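PDB 2JLM: putative phosphinothricin n-acetyltransferase, which probably transfers the acetyl group of acetyl-CoA to the amino group of L-methionine sulfone and L-methionine sulfoximine, as a GNAT-family acetyltransferase. Local coordinates for residues D[15-20]-D[55-60]; D[96-101]-D[105-110]. All blocks are in the same frame, centred on the assembly; numbering follows the deposited sequence.

The two contacts differ in chemistry as they differ in burial. Contact 1 is a surface contact, its centre about 14 Å from the centre of the chain, and joins two helices, 17-34 and 46-58, near the start of one and the end of the other through a single charged pair. Contact 2 has its centre nearer that of the chain, at about 10 Å, is partly buried, and packs the end of strand 91-98 against the start of helix 107-121 through apolar side chains and one serine. They share no element and do not touch: their centres are 20 Å apart, and contact 1 closes in the chain before contact 2 opens.

Contact 1: D[15-20]-D[55-60]; sequences CTEDQH and TKRQNN
E17 holds its CG anti to the backbone N (chi1 -173°) and runs on fully extended, which carries its carboxylate across to R57, whose chain bends at chi3 (-62°) to turn the guanidinium toward it. The two side chains meet at about a right angle, yet their flat ends lie nearly parallel, with 15° between the planes. R57 grips end-on with two nitrogens: NH1 and NH2 each stand 2.9 Å from E17 OE2, NH1 on the anti side and NH2 on the syn side, both out of the carboxylate plane, NH2 more so. This salt bridge is bifurcated at the acceptor, one oxygen taking both somewhat bent N-H bonds, and E17 CB lies by the guanidinium edge, 3.6 Å from R57 NH1. The bridge ties the first turn of helix 17-34 to the last turn of helix 46-58, two helices of the acetyltransferase fold. T16 is the N-cap of the first helix, and its backbone N donates to H20 ND1 close to the imidazole plane (3.0 Å). At the other helix end, N60 with positive phi closes a Schellman motif, its N bonded to R57 O. Besides the bridge, E17 packs on A50 and F53 of helix 46-58.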
loop_
_atom_site.group_PDB
_atom_site.type_symbol
_atom_site.label_atom_id
_atom_site.label_comp_id
_atom_site.label_asym_id
_atom_site.label_seq_id
_atom_site.Cartn_x
_atom_site.Cartn_y
_atom_site.Cartn_z
ATOM N N CYS D 15 -14.070 -1.658 -6.764
ATOM C CA CYS D 15 -14.887 -0.453 -6.782
ATOM C C CYS D 15 -14.143 0.787 -6.289
ATOM O O CYS D 15 -13.370 0.727 -5.331
ATOM C CB CYS D 15 -16.176 -0.657 -5.997
ATOM S SG CYS D 15 -17.224 -1.884 -6.755
ATOM N N THR D 16 -14.380 1.901 -6.977
ATOM C CA THR D 16 -13.797 3.189 -6.626
ATOM C C THR D 16 -14.928 4.193 -6.461
ATOM O O THR D 16 -16.015 4.005 -7.018
ATOM C CB THR D 16 -12.837 3.702 -7.725
ATOM O OG1 THR D 16 -13.585 4.352 -8.760
ATOM C CG2 THR D 16 -12.030 2.554 -8.326
ATOM N N GLU D 17 -14.676 5.256 -5.700
ATOM C CA GLU D 17 -15.693 6.280 -5.469
ATOM C C GLU D 17 -16.057 6.992 -6.773
ATOM O O GLU D 17 -17.228 7.292 -7.034
ATOM C CB GLU D 17 -15.218 7.288 -4.422
ATOM C CG GLU D 17 -16.293 8.275 -4.010
ATOM C CD GLU D 17 -15.789 9.342 -3.059
ATOM O OE1 GLU D 17 -16.588 10.237 -2.705
ATOM O OE2 GLU D 17 -14.604 9.289 -2.663
ATOM N N ASP D 18 -15.046 7.252 -7.596
ATOM C CA ASP D 18 -15.271 7.902 -8.879
ATOM C C ASP D 18 -16.206 7.083 -9.776
ATOM O O ASP D 18 -17.192 7.601 -10.293
ATOM C CB ASP D 18 -13.941 8.187 -9.588
ATOM C CG ASP D 18 -13.161 6.922 -9.905
ATOM N N GLN D 19 -15.911 5.797 -9.939
ATOM C CA GLN D 19 -16.645 4.963 -10.890
ATOM C C GLN D 19 -17.962 4.391 -10.368
ATOM O O GLN D 19 -18.860 4.089 -11.154
ATOM C CB GLN D 19 -15.766 3.805 -11.383
ATOM C CG GLN D 19 -14.552 4.211 -12.198
ATOM C CD GLN D 19 -13.829 3.015 -12.788
ATOM N N HIS D 20 -18.087 4.233 -9.054
ATOM C CA HIS D 20 -19.161 3.393 -8.525
ATOM C C HIS D 20 -20.060 4.002 -7.446
ATOM O O HIS D 20 -21.043 3.378 -7.042
ATOM C CB HIS D 20 -18.570 2.071 -8.038
ATOM C CG HIS D 20 -17.820 1.327 -9.096
ATOM N ND1 HIS D 20 -16.444 1.257 -9.125
ATOM C CD2 HIS D 20 -18.255 0.619 -10.169
ATOM C CE1 HIS D 20 -16.063 0.535 -10.166
ATOM N NE2 HIS D 20 -17.143 0.136 -10.814
ATOM N N THR D 55 -13.749 6.087 4.675
ATOM C CA THR D 55 -13.464 5.086 5.699
ATOM C C THR D 55 -12.776 3.860 5.108
ATOM O O THR D 55 -11.775 3.367 5.641
ATOM C CB THR D 55 -14.753 4.667 6.436
ATOM O OG1 THR D 55 -15.273 5.791 7.160
ATOM C CG2 THR D 55 -14.483 3.513 7.413
ATOM N N LYS D 56 -13.297 3.374 3.989
ATOM C CA LYS D 56 -12.762 2.146 3.412
ATOM C C LYS D 56 -11.378 2.343 2.820
ATOM O O LYS D 56 -10.540 1.440 2.893
ATOM C CB LYS D 56 -13.755 1.519 2.426
ATOM C CG LYS D 56 -14.774 0.634 3.157
ATOM C CD LYS D 56 -16.119 0.592 2.486
ATOM C CE LYS D 56 -17.167 0.044 3.445
ATOM N NZ LYS D 56 -16.649 -1.119 4.216
ATOM N N ARG D 57 -11.137 3.532 2.263
ATOM C CA ARG D 57 -9.824 3.902 1.731
ATOM C C ARG D 57 -8.793 3.983 2.845
ATOM O O ARG D 57 -7.779 3.288 2.819
ATOM C CB ARG D 57 -9.880 5.260 1.023
ATOM C CG ARG D 57 -10.207 5.201 -0.455
ATOM C CD ARG D 57 -9.962 6.555 -1.126
ATOM N NE ARG D 57 -10.803 7.615 -0.574
ATOM C CZ ARG D 57 -11.991 7.963 -1.066
ATOM N NH1 ARG D 57 -12.483 7.334 -2.125
ATOM N NH2 ARG D 57 -12.689 8.940 -0.497
ATOM N N GLN D 58 -9.054 4.858 3.811
ATOM C CA GLN D 58 -8.177 5.028 4.961
ATOM C C GLN D 58 -7.782 3.675 5.548
ATOM O O GLN D 58 -6.621 3.454 5.887
ATOM C CB GLN D 58 -8.864 5.898 6.022
ATOM C CG GLN D 58 -8.301 5.764 7.435
ATOM C CD GLN D 58 -7.186 6.754 7.740
ATOM O OE1 GLN D 58 -6.400 7.122 6.864
ATOM N NE2 GLN D 58 -7.112 7.186 8.997
ATOM N N ASN D 59 -8.745 2.761 5.637
ATOM C CA ASN D 59 -8.519 1.496 6.323
ATOM C C ASN D 59 -8.089 0.348 5.431
ATOM O O ASN D 59 -7.867 -0.770 5.910
ATOM C CB ASN D 59 -9.773 1.088 7.083
ATOM C CG ASN D 59 -10.011 1.941 8.294
ATOM O OD1 ASN D 59 -9.230 1.914 9.244
ATOM N ND2 ASN D 59 -11.097 2.704 8.276
ATOM N N ASN D 60 -7.989 0.607 4.135
ATOM C CA ASN D 60 -7.591 -0.442 3.215
ATOM C C ASN D 60 -8.641 -1.563 3.247
ATOM O O ASN D 60 -8.319 -2.744 3.137
ATOM C CB ASN D 60 -6.203 -0.967 3.601
ATOM C CG ASN D 60 -5.572 -1.819 2.521
ATOM O OD1 ASN D 60 -5.456 -1.398 1.369
ATOM N ND2 ASN D 60 -5.147 -3.022 2.893
#

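Contact 2: D[96-101]-D[105-110]; sequences VYIHKD and LGLSKH
I98 meets L107 through its terminal methyl and S108 through CG1. That CG1 stands anti to the carbonyl carbon (chi1 -60°), and the chain then turns at chi2 so that the methyl reaches the start of the helix: I98 CD1 lies 3.9 Å from L107 CB. The two side chains meet at a slant, with L107 offering the base of its side chain to the methyl. From the strand, V96 adds a looser touch on S108, the next residue of the helix, its CG2 4.2 Å from S108 CA.

The polar-apolar touches centre on S108. Its hydroxyl lies against the middle of the isoleucine branch, with S108 OG 3.3 Å from I98 CG1, and V96 CG2 approaches the same oxygen at 4.2 Å. These are van der Waals contacts between a hydroxyl and hydrocarbon. The backbones here are spaced 6.6 Å apart between V96 CA and S108 CA, with which the small serine is consistent.

The hydrogen bonds hold the ends rather than the interface. Where the strand gives way to the following turn, D101 N donates to H99 ND1 over 2.8 Å, 21° out of the imidazole plane, while I98 O accepts from R103 NE. G106 occupies the N-cap position with positive phi (88°), where a side chain would press on the carbonyl O of L105. L105 O takes a hydrogen bond from T7 OG1 of a second subunit, so the start of the helix also belongs to a subunit interface.

Strand 91-98, helix 107-121 and strand 126-132 form a beta-alpha-beta unit that carries motif A of the GNAT family. Residues 103-108, with R103 and G106, follow its Q/R-x-x-G-x-G/A pattern except for a serine in the last place; as in relatives, the backbone of this loop and the helix N-terminus probably receive the pyrophosphate of acetyl-CoA.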
loop_
_atom_site.group_PDB
_atom_site.type_symbol
_atom_site.label_atom_id
_atom_site.label_comp_id
_atom_site.label_asym_id
_atom_site.label_seq_id
_atom_site.Cartn_x
_atom_site.Cartn_y
_atom_site.Cartn_z
ATOM N N VAL D 96 -22.594 -7.933 1.678
ATOM C CA VAL D 96 -22.702 -8.151 0.251
ATOM C C VAL D 96 -24.100 -7.746 -0.204
ATOM O O VAL D 96 -25.099 -8.172 0.373
ATOM C CB VAL D 96 -22.376 -9.612 -0.115
ATOM C CG1 VAL D 96 -23.167 -10.579 0.754
ATOM C CG2 VAL D 96 -22.630 -9.872 -1.608
ATOM N N TYR D 97 -24.167 -6.882 -1.209
ATOM C CA TYR D 97 -25.447 -6.411 -1.731
ATOM C C TYR D 97 -25.556 -6.694 -3.215
ATOM O O TYR D 97 -24.644 -6.392 -3.981
ATOM C CB TYR D 97 -25.611 -4.915 -1.485
ATOM C CG TYR D 97 -25.503 -4.531 -0.033
ATOM C CD1 TYR D 97 -24.287 -4.144 0.505
ATOM C CD2 TYR D 97 -26.620 -4.554 0.806
ATOM C CE1 TYR D 97 -24.171 -3.790 1.834
ATOM C CE2 TYR D 97 -26.510 -4.199 2.149
ATOM C CZ TYR D 97 -25.276 -3.818 2.654
ATOM O OH TYR D 97 -25.132 -3.454 3.975
ATOM N N ILE D 98 -26.671 -7.286 -3.618
ATOM C CA ILE D 98 -26.890 -7.586 -5.021
ATOM C C ILE D 98 -27.955 -6.677 -5.573
ATOM O O ILE D 98 -28.968 -6.429 -4.913
ATOM C CB ILE D 98 -27.317 -9.041 -5.249
ATOM C CG1 ILE D 98 -26.240 -9.985 -4.724
ATOM C CG2 ILE D 98 -27.524 -9.287 -6.734
ATOM C CD1 ILE D 98 -24.822 -9.498 -5.036
ATOM N N HIS D 99 -27.719 -6.175 -6.783
ATOM C CA HIS D 99 -28.667 -5.286 -7.445
ATOM C C HIS D 99 -30.019 -5.984 -7.591
ATOM O O HIS D 99 -30.069 -7.195 -7.801
ATOM C CB HIS D 99 -28.133 -4.869 -8.806
ATOM C CG HIS D 99 -29.067 -3.988 -9.569
ATOM N ND1 HIS D 99 -30.223 -4.459 -10.154
ATOM C CD2 HIS D 99 -29.018 -2.661 -9.840
ATOM C CE1 HIS D 99 -30.850 -3.460 -10.750
ATOM N NE2 HIS D 99 -30.137 -2.360 -10.575
ATOM N N LYS D 100 -31.104 -5.213 -7.484
ATOM C CA LYS D 100 -32.473 -5.747 -7.441
ATOM C C LYS D 100 -32.858 -6.610 -8.649
ATOM O O LYS D 100 -33.637 -7.555 -8.522
ATOM C CB LYS D 100 -33.485 -4.612 -7.246
ATOM C CG LYS D 100 -33.349 -3.477 -8.255
ATOM C CD LYS D 100 -34.137 -2.244 -7.827
ATOM N N ASP D 101 -32.300 -6.301 -9.814
ATOM C CA ASP D 101 -32.611 -7.058 -11.022
ATOM C C ASP D 101 -31.791 -8.333 -11.150
ATOM O O ASP D 101 -32.118 -9.207 -11.951
ATOM C CB ASP D 101 -32.419 -6.192 -12.271
ATOM C CG ASP D 101 -33.365 -5.004 -12.307
ATOM O OD1 ASP D 101 -34.519 -5.154 -11.854
ATOM O OD2 ASP D 101 -32.955 -3.922 -12.783
ATOM N N LEU D 105 -29.226 -15.192 -8.887
ATOM C CA LEU D 105 -28.318 -15.686 -9.925
ATOM C C LEU D 105 -27.005 -16.272 -9.406
ATOM O O LEU D 105 -26.187 -16.743 -10.196
ATOM C CB LEU D 105 -28.002 -14.563 -10.914
ATOM C CG LEU D 105 -29.218 -13.920 -11.582
ATOM C CD1 LEU D 105 -28.789 -12.755 -12.473
ATOM C CD2 LEU D 105 -30.006 -14.968 -12.367
ATOM N N GLY D 106 -26.786 -16.225 -8.094
ATOM C CA GLY D 106 -25.560 -16.757 -7.514
ATOM C C GLY D 106 -24.442 -15.728 -7.465
ATOM O O GLY D 106 -23.263 -16.050 -7.274
ATOM N N LEU D 107 -24.811 -14.470 -7.644
ATOM C CA LEU D 107 -23.844 -13.393 -7.536
ATOM C C LEU D 107 -23.259 -13.271 -6.111
ATOM O O LEU D 107 -22.059 -13.045 -5.945
ATOM C CB LEU D 107 -24.470 -12.075 -8.002
ATOM C CG LEU D 107 -24.452 -11.945 -9.529
ATOM C CD1 LEU D 107 -25.050 -10.624 -9.998
ATOM C CD2 LEU D 107 -23.034 -12.094 -10.034
ATOM N N SER D 108 -24.108 -13.438 -5.097
ATOM C CA SER D 108 -23.701 -13.308 -3.700
ATOM C C SER D 108 -22.586 -14.261 -3.394
ATOM O O SER D 108 -21.650 -13.931 -2.676
ATOM C CB SER D 108 -24.869 -13.635 -2.755
ATOM O OG SER D 108 -25.722 -12.516 -2.634
ATOM N N LYS D 109 -22.708 -15.461 -3.934
ATOM C CA LYS D 109 -21.770 -16.513 -3.630
ATOM C C LYS D 109 -20.421 -16.210 -4.285
ATOM O O LYS D 109 -19.379 -16.350 -3.651
ATOM C CB LYS D 109 -22.347 -17.870 -4.065
ATOM C CG LYS D 109 -21.515 -19.076 -3.635
ATOM C CD LYS D 109 -22.031 -20.364 -4.266
ATOM N N HIS D 110 -20.448 -15.778 -5.547
ATOM C CA HIS D 110 -19.232 -15.380 -6.259
ATOM C C HIS D 110 -18.494 -14.259 -5.532
ATOM O O HIS D 110 -17.290 -14.337 -5.312
ATOM C CB HIS D 110 -19.565 -14.882 -7.673
ATOM C CG HIS D 110 -20.089 -15.944 -8.581
ATOM N ND1 HIS D 110 -19.402 -17.112 -8.825
ATOM C CD2 HIS D 110 -21.223 -16.011 -9.316
ATOM C CE1 HIS D 110 -20.095 -17.857 -9.666
ATOM N NE2 HIS D 110 -21.203 -17.211 -9.980
#